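SidF, inhibitor of growth family, member 3 (Legionella pneumophila subsp. pneumophila, PDB 4FYE) is a phosphoinositide phosphatase of Legionella pneumophila that probably removes the 3-phosphate from phosphatidylinositol phosphates at membranes. Local coordinates at residues Gln214-Gly219 with Tyr509-Gln514; Asp283-Leu288 with Lys524-Lys529; Thr294-Glu299 with Ala505-Phe510. The protein carries 1 engineered substitution. All coordinates share one frame; numbering follows the deposited sequence.

Interaction 1. Residues Gln214-Gly219 with Tyr509-Gln514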
loop_
_atom_site.group_PDB
_atom_site.type_symbol
_atom_site.label_atom_id
_atom_site.label_comp_id
_atom_site.label_asym_id
_atom_site.label_seq_id
_atom_site.Cartn_x
_atom_site.Cartn_y
_atom_site.Cartn_z
ATOM N N GLN A 214 -11.838 0.206 18.654
ATOM C CA GLN A 214 -11.017 -1.014 18.685
ATOM C C GLN A 214 -10.385 -1.214 20.075
ATOM O O GLN A 214 -10.371 -2.304 20.622
ATOM C CB GLN A 214 -9.909 -0.963 17.622
ATOM C CG GLN A 214 -10.362 -1.187 16.191
ATOM C CD GLN A 214 -9.317 -0.720 15.184
ATOM O OE1 GLN A 214 -8.546 0.201 15.475
ATOM N NE2 GLN A 214 -9.333 -1.303 13.973
ATOM N N GLN A 215 -9.878 -0.131 20.637
ATOM C CA GLN A 215 -9.158 -0.185 21.876
ATOM C C GLN A 215 -10.021 -0.841 22.960
ATOM O O GLN A 215 -9.539 -1.739 23.650
ATOM C CB GLN A 215 -8.647 1.216 22.252
ATOM C CG GLN A 215 -7.359 1.279 23.083
ATOM C CD GLN A 215 -6.175 0.422 22.560
ATOM O OE1 GLN A 215 -5.210 0.949 21.996
ATOM N NE2 GLN A 215 -6.233 -0.899 22.786
ATOM N N ARG A 216 -11.292 -0.467 23.082
ATOM C CA ARG A 216 -12.122 -1.065 24.127
ATOM C C ARG A 216 -12.769 -2.436 23.781
ATOM O O ARG A 216 -13.142 -3.179 24.691
ATOM C CB ARG A 216 -13.160 -0.078 24.639
ATOM C CG ARG A 216 -14.293 0.140 23.663
ATOM C CD ARG A 216 -15.331 1.110 24.179
ATOM N NE ARG A 216 -15.939 1.846 23.077
ATOM C CZ ARG A 216 -16.914 1.375 22.291
ATOM N NH1 ARG A 216 -17.415 0.132 22.466
ATOM N NH2 ARG A 216 -17.378 2.165 21.314
ATOM N N LEU A 217 -12.917 -2.772 22.494
ATOM C CA LEU A 217 -13.281 -4.146 22.129
ATOM C C LEU A 217 -12.082 -5.074 22.233
ATOM O O LEU A 217 -12.010 -6.057 21.530
ATOM C CB LEU A 217 -13.895 -4.266 20.720
ATOM C CG LEU A 217 -15.080 -3.405 20.235
ATOM C CD1 LEU A 217 -14.999 -3.267 18.726
ATOM C CD2 LEU A 217 -16.452 -3.920 20.614
ATOM N N MET A 218 -11.117 -4.772 23.085
ATOM C CA MET A 218 -9.999 -5.697 23.248
ATOM C C MET A 218 -9.667 -5.849 24.718
ATOM O O MET A 218 -8.495 -5.970 25.077
ATOM C CB MET A 218 -8.771 -5.243 22.455
ATOM C CG MET A 218 -9.061 -5.037 20.985
ATOM S SD MET A 218 -7.658 -5.170 19.874
ATOM C CE MET A 218 -6.694 -3.698 20.240
ATOM N N GLY A 219 -10.704 -5.850 25.561
ATOM C CA GLY A 219 -10.536 -5.824 27.016
ATOM C C GLY A 219 -9.389 -4.898 27.403
ATOM O O GLY A 219 -8.528 -5.296 28.192
ATOM N N TYR A 509 -24.166 -5.047 16.320
ATOM C CA TYR A 509 -24.196 -6.468 16.161
ATOM C C TYR A 509 -22.875 -7.097 16.607
ATOM O O TYR A 509 -22.885 -8.136 17.248
ATOM C CB TYR A 509 -24.562 -6.879 14.745
ATOM C CG TYR A 509 -24.316 -8.356 14.498
ATOM C CD1 TYR A 509 -23.046 -8.822 14.172
ATOM C CD2 TYR A 509 -25.337 -9.285 14.605
ATOM C CE1 TYR A 509 -22.800 -10.161 13.963
ATOM C CE2 TYR A 509 -25.090 -10.638 14.382
ATOM C CZ TYR A 509 -23.818 -11.064 14.056
ATOM O OH TYR A 509 -23.549 -12.395 13.837
ATOM N N PHE A 510 -21.736 -6.483 16.280
ATOM C CA PHE A 510 -20.461 -7.080 16.707
ATOM C C PHE A 510 -20.256 -7.063 18.228
ATOM O O PHE A 510 -19.691 -8.011 18.766
ATOM C CB PHE A 510 -19.239 -6.470 15.985
ATOM C CG PHE A 510 -17.923 -7.099 16.385
ATOM C CD1 PHE A 510 -17.156 -6.574 17.431
ATOM C CD2 PHE A 510 -17.437 -8.216 15.720
ATOM C CE1 PHE A 510 -15.923 -7.147 17.792
ATOM C CE2 PHE A 510 -16.193 -8.779 16.061
ATOM C CZ PHE A 510 -15.448 -8.253 17.116
ATOM N N GLU A 511 -20.681 -5.975 18.883
ATOM C CA GLU A 511 -20.626 -5.806 20.369
ATOM C C GLU A 511 -21.177 -7.012 21.131
ATOM O O GLU A 511 -20.564 -7.435 22.111
ATOM C CB GLU A 511 -21.337 -4.513 20.837
ATOM C CG GLU A 511 -20.479 -3.235 20.727
ATOM C CD GLU A 511 -21.273 -1.921 20.860
ATOM O OE1 GLU A 511 -22.185 -1.839 21.723
ATOM O OE2 GLU A 511 -20.988 -0.953 20.099
ATOM N N GLU A 512 -22.313 -7.550 20.652
ATOM C CA GLU A 512 -22.946 -8.761 21.203
ATOM C C GLU A 512 -22.244 -10.029 20.752
ATOM O O GLU A 512 -21.948 -10.906 21.577
ATOM C CB GLU A 512 -24.429 -8.874 20.800
ATOM C CG GLU A 512 -25.443 -8.298 21.775
ATOM C CD GLU A 512 -25.370 -8.879 23.188
ATOM O OE1 GLU A 512 -25.713 -10.079 23.398
ATOM O OE2 GLU A 512 -24.994 -8.106 24.105
ATOM N N TYR A 513 -22.006 -10.138 19.439
ATOM C CA TYR A 513 -21.391 -11.325 18.894
ATOM C C TYR A 513 -20.059 -11.556 19.570
ATOM O O TYR A 513 -19.657 -12.699 19.820
ATOM C CB TYR A 513 -21.223 -11.245 17.378
ATOM C CG TYR A 513 -20.598 -12.524 16.776
ATOM C CD1 TYR A 513 -19.214 -12.712 16.777
ATOM C CD2 TYR A 513 -21.395 -13.550 16.229
ATOM C CE1 TYR A 513 -18.638 -13.852 16.258
ATOM C CE2 TYR A 513 -20.818 -14.694 15.693
ATOM C CZ TYR A 513 -19.438 -14.831 15.714
ATOM O OH TYR A 513 -18.814 -15.932 15.191
ATOM N N GLN A 514 -19.376 -10.468 19.876
ATOM C CA GLN A 514 -18.044 -10.579 20.413
ATOM C C GLN A 514 -17.991 -11.352 21.738
ATOM O O GLN A 514 -17.149 -12.215 21.898
ATOM C CB GLN A 514 -17.384 -9.209 20.521
ATOM C CG GLN A 514 -15.910 -9.317 20.830
ATOM C CD GLN A 514 -15.540 -8.510 22.057
ATOM O OE1 GLN A 514 -14.407 -8.023 22.172
ATOM N NE2 GLN A 514 -16.495 -8.365 22.994
#

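Interaction 2. Residues Asp283-Leu288 with Lys524-Lys529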
loop_
_atom_site.group_PDB
_atom_site.type_symbol
_atom_site.label_atom_id
_atom_site.label_comp_id
_atom_site.label_asym_id
_atom_site.label_seq_id
_atom_site.Cartn_x
_atom_site.Cartn_y
_atom_site.Cartn_z
ATOM N N ASP A 283 -20.720 -20.012 9.597
ATOM C CA ASP A 283 -22.161 -19.744 9.540
ATOM C C ASP A 283 -22.426 -18.295 9.160
ATOM O O ASP A 283 -21.526 -17.452 9.196
ATOM C CB ASP A 283 -22.792 -20.015 10.915
ATOM C CG ASP A 283 -21.941 -19.454 12.060
ATOM O OD1 ASP A 283 -20.700 -19.683 12.050
ATOM O OD2 ASP A 283 -22.488 -18.774 12.955
ATOM N N ASP A 284 -23.667 -17.994 8.819
ATOM C CA ASP A 284 -24.012 -16.650 8.400
ATOM C C ASP A 284 -23.699 -15.598 9.471
ATOM O O ASP A 284 -23.380 -14.446 9.151
ATOM C CB ASP A 284 -25.480 -16.580 7.994
ATOM C CG ASP A 284 -25.672 -16.626 6.490
ATOM O OD1 ASP A 284 -24.729 -16.987 5.738
ATOM O OD2 ASP A 284 -26.794 -16.291 6.065
ATOM N N TYR A 285 -23.793 -16.002 10.738
ATOM C CA TYR A 285 -23.462 -15.131 11.857
ATOM C C TYR A 285 -21.997 -14.758 11.756
ATOM O O TYR A 285 -21.661 -13.586 11.587
ATOM C CB TYR A 285 -23.730 -15.797 13.217
ATOM C CG TYR A 285 -25.173 -16.091 13.551
ATOM C CD1 TYR A 285 -26.166 -15.130 13.374
ATOM C CD2 TYR A 285 -25.538 -17.330 14.098
ATOM C CE1 TYR A 285 -27.495 -15.410 13.704
ATOM C CE2 TYR A 285 -26.866 -17.622 14.435
ATOM C CZ TYR A 285 -27.841 -16.662 14.230
ATOM O OH TYR A 285 -29.156 -16.930 14.564
ATOM N N LYS A 286 -21.136 -15.764 11.838
ATOM C CA LYS A 286 -19.713 -15.551 11.714
ATOM C C LYS A 286 -19.352 -14.638 10.543
ATOM O O LYS A 286 -18.440 -13.836 10.672
ATOM C CB LYS A 286 -18.972 -16.868 11.606
ATOM C CG LYS A 286 -17.483 -16.713 11.351
ATOM C CD LYS A 286 -16.703 -16.474 12.635
ATOM C CE LYS A 286 -16.249 -17.781 13.267
ATOM N NZ LYS A 286 -15.197 -18.406 12.427
ATOM N N LYS A 287 -20.086 -14.738 9.435
ATOM C CA LYS A 287 -19.840 -13.890 8.262
ATOM C C LYS A 287 -20.217 -12.450 8.552
ATOM O O LYS A 287 -19.511 -11.510 8.153
ATOM C CB LYS A 287 -20.599 -14.374 7.033
ATOM C CG LYS A 287 -19.941 -15.544 6.365
ATOM C CD LYS A 287 -20.656 -15.885 5.081
ATOM C CE LYS A 287 -20.066 -17.151 4.493
ATOM N NZ LYS A 287 -21.089 -17.861 3.689
ATOM N N LEU A 288 -21.326 -12.256 9.242
ATOM C CA LEU A 288 -21.706 -10.885 9.559
ATOM C C LEU A 288 -20.717 -10.276 10.547
ATOM O O LEU A 288 -20.388 -9.104 10.443
ATOM C CB LEU A 288 -23.134 -10.805 10.070
ATOM C CG LEU A 288 -24.066 -9.732 9.511
ATOM C CD1 LEU A 288 -24.973 -9.276 10.640
ATOM C CD2 LEU A 288 -23.365 -8.552 8.876
ATOM N N LYS A 524 -31.229 -10.550 21.466
ATOM C CA LYS A 524 -30.701 -9.330 20.845
ATOM C C LYS A 524 -29.964 -9.635 19.500
ATOM O O LYS A 524 -30.205 -8.976 18.476
ATOM C CB LYS A 524 -29.815 -8.564 21.853
ATOM C CG LYS A 524 -29.759 -7.050 21.638
ATOM C CD LYS A 524 -29.228 -6.300 22.859
ATOM C CE LYS A 524 -30.359 -5.657 23.689
ATOM N NZ LYS A 524 -31.315 -6.610 24.347
ATOM N N LEU A 525 -29.108 -10.657 19.506
ATOM C CA LEU A 525 -28.402 -11.122 18.312
ATOM C C LEU A 525 -29.224 -11.209 17.035
ATOM O O LEU A 525 -28.732 -10.857 15.943
ATOM C CB LEU A 525 -27.844 -12.518 18.565
ATOM C CG LEU A 525 -26.366 -12.681 18.873
ATOM C CD1 LEU A 525 -26.060 -14.170 18.867
ATOM C CD2 LEU A 525 -25.485 -11.940 17.872
ATOM N N ASP A 526 -30.444 -11.742 17.177
ATOM C CA ASP A 526 -31.299 -12.056 16.036
ATOM C C ASP A 526 -31.996 -10.832 15.450
ATOM O O ASP A 526 -31.998 -10.635 14.226
ATOM C CB ASP A 526 -32.299 -13.163 16.392
ATOM C CG ASP A 526 -31.704 -14.566 16.231
ATOM O OD1 ASP A 526 -32.488 -15.526 16.076
ATOM O OD2 ASP A 526 -30.460 -14.711 16.258
ATOM N N GLN A 527 -32.576 -10.018 16.324
ATOM C CA GLN A 527 -33.108 -8.711 15.945
ATOM C C GLN A 527 -31.978 -7.898 15.253
ATOM O O GLN A 527 -32.120 -7.436 14.112
ATOM C CB GLN A 527 -33.707 -7.994 17.180
ATOM C CG GLN A 527 -33.658 -6.472 17.130
ATOM C CD GLN A 527 -33.102 -5.843 18.408
ATOM O OE1 GLN A 527 -31.899 -5.523 18.507
ATOM N NE2 GLN A 527 -33.983 -5.657 19.399
ATOM N N LEU A 528 -30.842 -7.763 15.925
ATOM C CA LEU A 528 -29.708 -7.060 15.324
ATOM C C LEU A 528 -29.341 -7.631 13.946
ATOM O O LEU A 528 -29.227 -6.887 12.972
ATOM C CB LEU A 528 -28.502 -7.049 16.272
ATOM C CG LEU A 528 -28.676 -6.224 17.560
ATOM C CD1 LEU A 528 -27.560 -6.510 18.561
ATOM C CD2 LEU A 528 -28.784 -4.736 17.266
ATOM N N LYS A 529 -29.195 -8.942 13.844
ATOM C CA LYS A 529 -28.963 -9.512 12.535
ATOM C C LYS A 529 -30.043 -9.093 11.512
ATOM O O LYS A 529 -29.712 -8.665 10.404
ATOM C CB LYS A 529 -28.788 -11.029 12.609
ATOM C CG LYS A 529 -28.436 -11.643 11.260
ATOM C CD LYS A 529 -28.182 -13.142 11.319
ATOM C CE LYS A 529 -27.698 -13.665 9.985
ATOM N NZ LYS A 529 -28.845 -13.600 9.043
#

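Interaction 3. Residues Thr294-Glu299 with Ala505-Phe510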
loop_
_atom_site.group_PDB
_atom_site.type_symbol
_atom_site.label_atom_id
_atom_site.label_comp_id
_atom_site.label_asym_id
_atom_site.label_seq_id
_atom_site.Cartn_x
_atom_site.Cartn_y
_atom_site.Cartn_z
ATOM N N THR A 294 -14.607 -5.519 9.269
ATOM C CA THR A 294 -14.014 -4.824 8.200
ATOM C C THR A 294 -14.438 -3.375 8.237
ATOM O O THR A 294 -13.623 -2.488 7.903
ATOM C CB THR A 294 -14.032 -5.544 6.798
ATOM O OG1 THR A 294 -14.700 -4.763 5.804
ATOM C CG2 THR A 294 -14.519 -7.004 6.817
ATOM N N LEU A 295 -15.679 -3.127 8.708
ATOM C CA LEU A 295 -16.160 -1.782 8.965
ATOM C C LEU A 295 -15.354 -1.116 10.116
ATOM O O LEU A 295 -14.851 0.000 10.000
ATOM C CB LEU A 295 -17.602 -1.842 9.379
ATOM C CG LEU A 295 -18.668 -0.828 8.991
ATOM C CD1 LEU A 295 -19.386 -0.442 10.267
ATOM C CD2 LEU A 295 -18.157 0.402 8.292
ATOM N N ILE A 296 -15.214 -1.812 11.221
ATOM C CA ILE A 296 -14.354 -1.390 12.287
ATOM C C ILE A 296 -12.932 -0.967 11.775
ATOM O O ILE A 296 -12.488 0.196 11.985
ATOM C CB ILE A 296 -14.360 -2.475 13.370
ATOM C CG1 ILE A 296 -15.685 -2.367 14.162
ATOM C CG2 ILE A 296 -13.148 -2.348 14.268
ATOM C CD1 ILE A 296 -16.005 -3.560 15.044
ATOM N N ASN A 297 -12.247 -1.869 11.077
ATOM C CA ASN A 297 -10.998 -1.532 10.418
ATOM C C ASN A 297 -11.120 -0.433 9.388
ATOM O O ASN A 297 -10.208 0.390 9.285
ATOM C CB ASN A 297 -10.461 -2.745 9.761
ATOM C CG ASN A 297 -10.016 -3.767 10.754
ATOM O OD1 ASN A 297 -9.922 -3.501 11.981
ATOM N ND2 ASN A 297 -9.707 -4.956 10.240
ATOM N N GLN A 298 -12.235 -0.371 8.643
ATOM C CA GLN A 298 -12.458 0.805 7.802
ATOM C C GLN A 298 -12.395 2.128 8.612
ATOM O O GLN A 298 -11.838 3.101 8.128
ATOM C CB GLN A 298 -13.778 0.748 7.045
ATOM C CG GLN A 298 -13.822 1.821 5.965
ATOM C CD GLN A 298 -12.646 1.741 5.003
ATOM O OE1 GLN A 298 -12.193 0.650 4.676
ATOM N NE2 GLN A 298 -12.192 2.896 4.495
ATOM N N GLU A 299 -12.943 2.189 9.827
ATOM C CA GLU A 299 -12.781 3.425 10.561
ATOM C C GLU A 299 -11.334 3.732 10.946
ATOM O O GLU A 299 -10.906 4.889 10.817
ATOM C CB GLU A 299 -13.867 3.743 11.632
ATOM C CG GLU A 299 -13.894 2.900 12.907
ATOM C CD GLU A 299 -14.771 3.496 14.034
ATOM O OE1 GLU A 299 -14.465 3.249 15.216
ATOM O OE2 GLU A 299 -15.771 4.202 13.795
ATOM N N ALA A 505 -26.020 0.038 13.317
ATOM C CA ALA A 505 -26.602 -1.235 13.592
ATOM C C ALA A 505 -25.538 -2.358 13.625
ATOM O O ALA A 505 -25.499 -3.169 14.540
ATOM C CB ALA A 505 -27.653 -1.492 12.548
ATOM N N LEU A 506 -24.653 -2.369 12.637
ATOM C CA LEU A 506 -23.609 -3.381 12.504
ATOM C C LEU A 506 -22.510 -3.402 13.605
ATOM O O LEU A 506 -22.024 -4.489 13.988
ATOM C CB LEU A 506 -22.948 -3.165 11.158
ATOM C CG LEU A 506 -22.686 -4.352 10.255
ATOM C CD1 LEU A 506 -21.969 -3.880 8.985
ATOM C CD2 LEU A 506 -21.947 -5.470 10.989
ATOM N N PHE A 507 -22.089 -2.213 14.063
ATOM C CA PHE A 507 -21.224 -2.111 15.247
ATOM C C PHE A 507 -21.938 -2.769 16.437
ATOM O O PHE A 507 -21.348 -3.608 17.130
ATOM C CB PHE A 507 -20.885 -0.653 15.606
ATOM C CG PHE A 507 -20.011 0.057 14.624
ATOM C CD1 PHE A 507 -18.782 -0.475 14.235
ATOM C CD2 PHE A 507 -20.407 1.285 14.107
ATOM C CE1 PHE A 507 -17.966 0.191 13.330
ATOM C CE2 PHE A 507 -19.603 1.978 13.208
ATOM C CZ PHE A 507 -18.366 1.427 12.825
ATOM N N SER A 508 -23.210 -2.411 16.673
ATOM C CA SER A 508 -23.968 -3.078 17.752
ATOM C C SER A 508 -23.944 -4.589 17.554
ATOM O O SER A 508 -23.703 -5.349 18.514
ATOM C CB SER A 508 -25.402 -2.571 17.877
ATOM O OG SER A 508 -25.424 -1.215 18.274
ATOM N N TYR A 509 -24.166 -5.047 16.320
ATOM C CA TYR A 509 -24.196 -6.468 16.161
ATOM C C TYR A 509 -22.875 -7.097 16.607
ATOM O O TYR A 509 -22.885 -8.136 17.248
ATOM C CB TYR A 509 -24.562 -6.879 14.745
ATOM C CG TYR A 509 -24.316 -8.356 14.498
ATOM C CD1 TYR A 509 -23.046 -8.822 14.172
ATOM C CD2 TYR A 509 -25.337 -9.285 14.605
ATOM C CE1 TYR A 509 -22.800 -10.161 13.963
ATOM C CE2 TYR A 509 -25.090 -10.638 14.382
ATOM C CZ TYR A 509 -23.818 -11.064 14.056
ATOM O OH TYR A 509 -23.549 -12.395 13.837
ATOM N N PHE A 510 -21.736 -6.483 16.280
ATOM C CA PHE A 510 -20.461 -7.080 16.707
ATOM C C PHE A 510 -20.256 -7.063 18.228
ATOM O O PHE A 510 -19.691 -8.011 18.766
ATOM C CB PHE A 510 -19.239 -6.470 15.985
ATOM C CG PHE A 510 -17.923 -7.099 16.385
ATOM C CD1 PHE A 510 -17.156 -6.574 17.431
ATOM C CD2 PHE A 510 -17.437 -8.216 15.720
ATOM C CE1 PHE A 510 -15.923 -7.147 17.792
ATOM C CE2 PHE A 510 -16.193 -8.779 16.061
ATOM C CZ PHE A 510 -15.448 -8.253 17.116
#

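Interaction 1. Residues Gln214-Gly219 with Tyr509-Gln514
Leu217 meets Phe510, Glu511 and Gln514 together, reaching them from the first non-helical position after helix 212-216. Its backbone passes nearest to Glu511, with the two CA atoms 7.7 Å apart, and its CB bond points at the other segment. CB itself lies next to the amide end of Gln514, whose side chain bends at chi2 toward the backbone of Leu217. CG is turned opposite the carbonyl carbon of its own residue (chi1 -52°), and this sends the forked end of the leucine to the flank of helix 482-514, where its two methyls part company. CD1 goes to the aromatic side, meeting Phe510 CE1 at 4.1 Å on a slanting approach to the ring. CD2 goes to the charged side, 4.1 Å from Glu511 CG, so it touches the aliphatic part of the glutamate. The two side chains run at about a right angle there. Beyond CG the glutamate is extended, carrying its carboxylate past the leucine toward Arg216. That guanidinium turns an edge to it, with Arg216 NH1 4.4 Å from Glu511 OE2, too far for a salt bridge; Arg216 NE has its ion pair with Glu222. Glutamate suits this border, since its methylenes can lie against the leucine while its charge stays at the periphery. Phe510 is buried and also packs against Ala292 of helix 284-311. Leu217, for its part, touches Leu241 of a loop. With some 198 Å² buried in all, the contact is modest and lies near the surface. Its chemistry implies a small apolar grip by one branched side chain, with the opposite charges at its border contributing probably no more than a mild long-range attraction.

Interaction 2. Residues Asp283-Leu288 with Lys524-Lys529
Tyr285 and Lys529 bring the backbones nearest, their CA atoms 7.9 Å apart, where helices 284-288 and 524-529 cross at 67° with their axes 12.0 Å from each other. At such a separation long side chains must do the bridging, and lysine and tyrosine are well suited to it. Lys529 runs out straight through its first three torsions, CG lying opposite the backbone N (chi1 -176°), and bends only at chi4. The outer part of the chain therefore passes Tyr285, the two side chains at about a right angle. CD makes the close approach, 3.4 Å from Tyr285 CE1, and comes in obliquely to the ring. Nearer the lysine's root, CG rests 4.2 Å from Leu288 CD1, an apolar neighbour one turn further along helix 284-311. Toward the other end, CE lies beside Asp284 CB. The amino group finds its salt bridge with Asp533 on its own helix; Asp284 OD2 stands 4.5 Å from Lys529 NZ and would add only a weaker attraction. Tyrosine suits its place because the ring supplies apolar carbon for the lysine chain while the hydroxyl reaches beyond it: Tyr285 OH lies 3.1 Å from Asp526 OD2, one turn before Lys529, with ring and carboxylate planes 30° apart. Asp283, the N-cap of helix 284-311, receives Lys286 N on its carboxylate in a weak capping bond at the start of the helix from which Asp284 and Tyr285 project. The contact is thus where the first turn of helix 284-311 meets the beginning of helix 522-583. Helix 482-514 closes one flank, its Tyr509 and Tyr513 packing on Tyr285, and Leu288 continues the seam to Val532 further along helix 522-583.

Interaction 3. Residues Thr294-Glu299 with Ala505-Phe510
Phe507 is the bump of this contact: its ring reaches into a hollow on helix 294-299 bounded by Leu295, Ile296 and Glu299. Leu295 forms one wall, crossing the phenylalanine at about a right angle and setting CD1 over one ring face, 3.7 Å from the Phe507 centroid and 26° off the normal, a CH-pi contact shifted toward the rim. Ile296 forms another wall, at the ring edge, where its CG1 lies in the ring plane 3.5 Å from Phe507 CE1. The glutamate adds a polar corner beside the ring tip, with Glu299 OE2 3.9 Å from Phe507 CZ. Arg213 joins the two, salt-bridged to Glu299 and in a cation-pi contact with Phe507, so this buried carboxylate has a countercharge. The fit is mutual. Ile296 turns CG1 opposite its carbonyl carbon (chi1 -76°), toward Phe507, and the chain runs on so that CD1 comes within 4.0 Å of Phe510 CD1. Leu295 CD1, besides covering the ring, comes within 4.5 Å of Leu506 CD1. Flat phenylalanine and branched aliphatics suit such interlocking, a leucine methyl covering one face of the ring and an isoleucine methylene meeting its edge. With helix axes 10.6 Å apart crossing at -116°, this is the steep interdigitation of two crossing helices in a buried core, which joins helix 284-311 to the last turns of helix 482-514.

Overall arrangement
The three contacts form a continuous patch on one side of the chain's centre, made by helices 284-311, 482-514 and 522-583 with the end of helix 212-216. Interactions 1 and 3, about 9 Å apart between centres, share Phe510, and Leu217 CD1 touches Ile296 CD1 at 3.8 Å. Interaction 2 lies about 14 Å from interaction 1 and 13 Å from interaction 3; Tyr509 links it to both, its OH probably hydrogen-bonded to Tyr285 O at 3.2 Å and its ring against Leu525. Burial grows from the surface contacts 1 and 2 to the fully buried interaction 3, which along the chain is nested inside the loop closed by interaction 2.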